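Local structure of sepf-like protein (Archaeoglobus fulgidus, 3ZIE) at residues B[42-45]-B[46-50]. The protein is a SepF-like cell-division protein and, as in SepF proteins, probably takes part in tethering the division ring of FtsZ to the membrane. The protein carries 1 engineered substitution. Numbering follows the deposited sequence.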
ATOM      1  N   ASP B  42       6.851  -3.462 -19.253  1.00 14.00           N
ATOM      2  CA  ASP B  42       8.145  -2.793 -19.257  1.00 14.39           C
ATOM      3  C   ASP B  42       8.042  -1.302 -19.504  1.00 14.05           C
ATOM      4  O   ASP B  42       8.749  -0.563 -18.831  1.00 13.85           O
ATOM      5  CB  ASP B  42       9.135  -3.449 -20.228  1.00 14.45           C
ATOM      6  CG  ASP B  42       9.521  -4.824 -19.809  1.00 17.84           C
ATOM      7  OD1 ASP B  42       9.250  -5.217 -18.635  1.00 21.08           O
ATOM      8  OD2 ASP B  42      10.104  -5.524 -20.642  1.00 18.25           O
ATOM      9  N   ARG B  43       7.179  -0.844 -20.423  1.00 13.55           N
ATOM     10  CA  ARG B  43       7.041   0.580 -20.718  1.00 14.02           C
ATOM     11  C   ARG B  43       6.441   1.301 -19.525  1.00 14.11           C
ATOM     12  O   ARG B  43       6.878   2.415 -19.159  1.00 11.53           O
ATOM     13  CB  ARG B  43       6.094   0.886 -21.901  1.00 15.00           C
ATOM     14  CG  ARG B  43       6.473   0.339 -23.270  1.00 20.69           C
ATOM     15  CD  ARG B  43       5.556   0.940 -24.308  1.00 26.04           C
ATOM     16  NE  ARG B  43       5.594   0.186 -25.543  1.00 32.25           N
ATOM     17  CZ  ARG B  43       4.555   0.014 -26.371  1.00 36.01           C
ATOM     18  NH1 ARG B  43       3.358   0.534 -26.071  1.00 37.27           N
ATOM     19  NH2 ARG B  43       4.694  -0.698 -27.505  1.00 35.15           N
ATOM     20  N   VAL B  44       5.383   0.693 -18.946  1.00 12.41           N
ATOM     21  CA  VAL B  44       4.750   1.301 -17.747  1.00 11.55           C
ATOM     22  C   VAL B  44       5.809   1.405 -16.619  1.00 11.67           C
ATOM     23  O   VAL B  44       6.003   2.470 -16.003  1.00 11.88           O
ATOM     24  CB  VAL B  44       3.516   0.447 -17.292  1.00 11.43           C
ATOM     25  CG1 VAL B  44       2.977   0.926 -15.907  1.00  9.67           C
ATOM     26  CG2 VAL B  44       2.372   0.607 -18.337  1.00  9.93           C
ATOM     27  N   LEU B  45       6.505   0.299 -16.350  1.00 10.54           N
ATOM     28  CA  LEU B  45       7.440   0.308 -15.214  1.00 11.21           C
ATOM     29  C   LEU B  45       8.615   1.270 -15.495  1.00 11.59           C
ATOM     30  O   LEU B  45       9.143   1.933 -14.570  1.00 10.40           O
ATOM     31  CB  LEU B  45       7.993  -1.091 -14.870  1.00 11.05           C
ATOM     32  CG  LEU B  45       7.103  -2.136 -14.219  1.00 14.09           C
ATOM     33  CD1 LEU B  45       7.790  -3.558 -14.156  1.00 14.91           C
ATOM     34  CD2 LEU B  45       6.621  -1.674 -12.842  1.00 15.44           C
ATOM     35  N   LYS B  46       9.057   1.315 -16.764  1.00 11.49           N
ATOM     36  CA  LYS B  46      10.045   2.336 -17.127  1.00 13.58           C
ATOM     37  C   LYS B  46       9.499   3.758 -16.778  1.00 13.24           C
ATOM     38  O   LYS B  46      10.181   4.571 -16.160  1.00 12.10           O
ATOM     39  CB  LYS B  46      10.417   2.272 -18.610  1.00 15.02           C
ATOM     40  CG  LYS B  46      11.302   3.483 -19.095  1.00 19.02           C
ATOM     41  CD  LYS B  46      11.402   3.582 -20.633  1.00 23.92           C
ATOM     42  CE  LYS B  46      10.047   4.000 -21.322  1.00 28.94           C
ATOM     43  NZ  LYS B  46       9.745   5.500 -21.335  1.00 28.14           N
ATOM     44  N   ASP B  47       8.278   4.052 -17.195  1.00 12.66           N
ATOM     45  CA  ASP B  47       7.700   5.354 -16.856  1.00 14.02           C
ATOM     46  C   ASP B  47       7.581   5.585 -15.348  1.00 11.77           C
ATOM     47  O   ASP B  47       7.841   6.657 -14.873  1.00 11.19           O
ATOM     48  CB  ASP B  47       6.338   5.561 -17.516  1.00 14.06           C
ATOM     49  CG  ASP B  47       6.408   5.585 -19.036  1.00 19.28           C
ATOM     50  OD1 ASP B  47       7.496   5.760 -19.656  1.00 18.20           O
ATOM     51  OD2 ASP B  47       5.331   5.439 -19.602  1.00 20.08           O
ATOM     52  N   LEU B  48       7.181   4.571 -14.586  1.00 12.26           N
ATOM     53  CA  LEU B  48       6.943   4.783 -13.156  1.00 10.97           C
ATOM     54  C   LEU B  48       8.253   4.887 -12.377  1.00 11.35           C
ATOM     55  O   LEU B  48       8.347   5.663 -11.422  1.00 10.11           O
ATOM     56  CB  LEU B  48       6.088   3.663 -12.562  1.00 12.03           C
ATOM     57  CG  LEU B  48       4.660   3.599 -13.149  1.00 10.78           C
ATOM     58  CD1 LEU B  48       4.016   2.543 -12.323  1.00 15.01           C
ATOM     59  CD2 LEU B  48       3.980   4.940 -12.992  1.00 15.45           C
ATOM     60  N   ARG B  49       9.270   4.121 -12.799  1.00 10.00           N
ATOM     61  CA  ARG B  49      10.605   4.284 -12.251  1.00 11.15           C
ATOM     62  C   ARG B  49      11.235   5.657 -12.552  1.00 11.17           C
ATOM     63  O   ARG B  49      11.904   6.270 -11.681  1.00 10.99           O
ATOM     64  CB  ARG B  49      11.520   3.137 -12.715  1.00 13.15           C
ATOM     65  CG  ARG B  49      11.099   1.796 -12.041  1.00 11.48           C
ATOM     66  CD  ARG B  49      12.057   0.676 -12.432  1.00 14.31           C
ATOM     67  NE  ARG B  49      11.479  -0.652 -12.241  1.00 14.88           N
ATOM     68  CZ  ARG B  49      11.278  -1.236 -11.058  1.00 18.00           C
ATOM     69  NH1 ARG B  49      11.619  -0.625  -9.929  1.00 16.51           N
ATOM     70  NH2 ARG B  49      10.750  -2.450 -11.009  1.00 17.88           N
ATOM     71  N   GLN B  50      11.052   6.139 -13.763  1.00 10.63           N
ATOM     72  CA  GLN B  50      11.519   7.489 -14.108  1.00 11.94           C
ATOM     73  C   GLN B  50      10.808   8.561 -13.270  1.00 10.82           C
ATOM     74  O   GLN B  50      11.441   9.510 -12.805  1.00 10.84           O
ATOM     75  CB  GLN B  50      11.318   7.770 -15.601  1.00 13.36           C
ATOM     76  CG  GLN B  50      12.015   9.092 -16.044  1.00 19.01           C
ATOM     77  CD  GLN B  50      13.522   9.114 -15.734  1.00 23.79           C
ATOM     78  OE1 GLN B  50      14.009   9.983 -14.983  1.00 27.40           O
ATOM     79  NE2 GLN B  50      14.248   8.141 -16.258  1.00 23.30           N
TER
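Val-44 and Leu-48, one turn apart, lie side by side and point the same way, Val-44 CG1 passing 4.1 Å from Leu-48 CD1. The valine sets this methyl anti to its own backbone N (chi1 171°), which carries it alongside the leucine branch. Branched apolar residues suit both places, since these two side chains are buried. Leu-48 N donates to Val-44 O at 2.8 Å, and three more i to i+4 bonds continue the alpha-helical pattern: Lys-46 N to Asp-42 O, Asp-47 N to Arg-43 O and Arg-49 N to Leu-45 O. The aliphatic part of Arg-49 passes alongside Leu-45 O, with CG 3.2 Å from it; the chain then extends to NE, which comes within 4.4 Å of Leu-45 CB. A long arginine fits here, running back along the exposed side of the helix with its methylenes against the carbonyl.

Lys-46 bends at chi3 (69°) and chi4 (82°), turning the end of its chain so that NZ forms a salt bridge with OD1 of the adjacent Asp-47 at 2.8 Å. The pairing suits both types: a short carboxylate kept close to the backbone is within range of a long, flexible lysine. Asp-47 CG stands 3.2 Å from Arg-43 O, and the ammonium probably offsets this unfavourable approach of carboxylate to carbonyl dipole. Were Asp-47 replaced by an alanine, the Lys-46 ammonium would probably lose this mate and its bent chain be freer to turn.

All of this belongs to helix 38-55. Val-44 packs on Val-8 and Leu-11, Asp-47 touches Leu-11 and Val-14, and Leu-48 meets Ile-17 of helix 14-22 and Ile-59 of strand 58-62, joining the helix to both its neighbouring helix and the sheet.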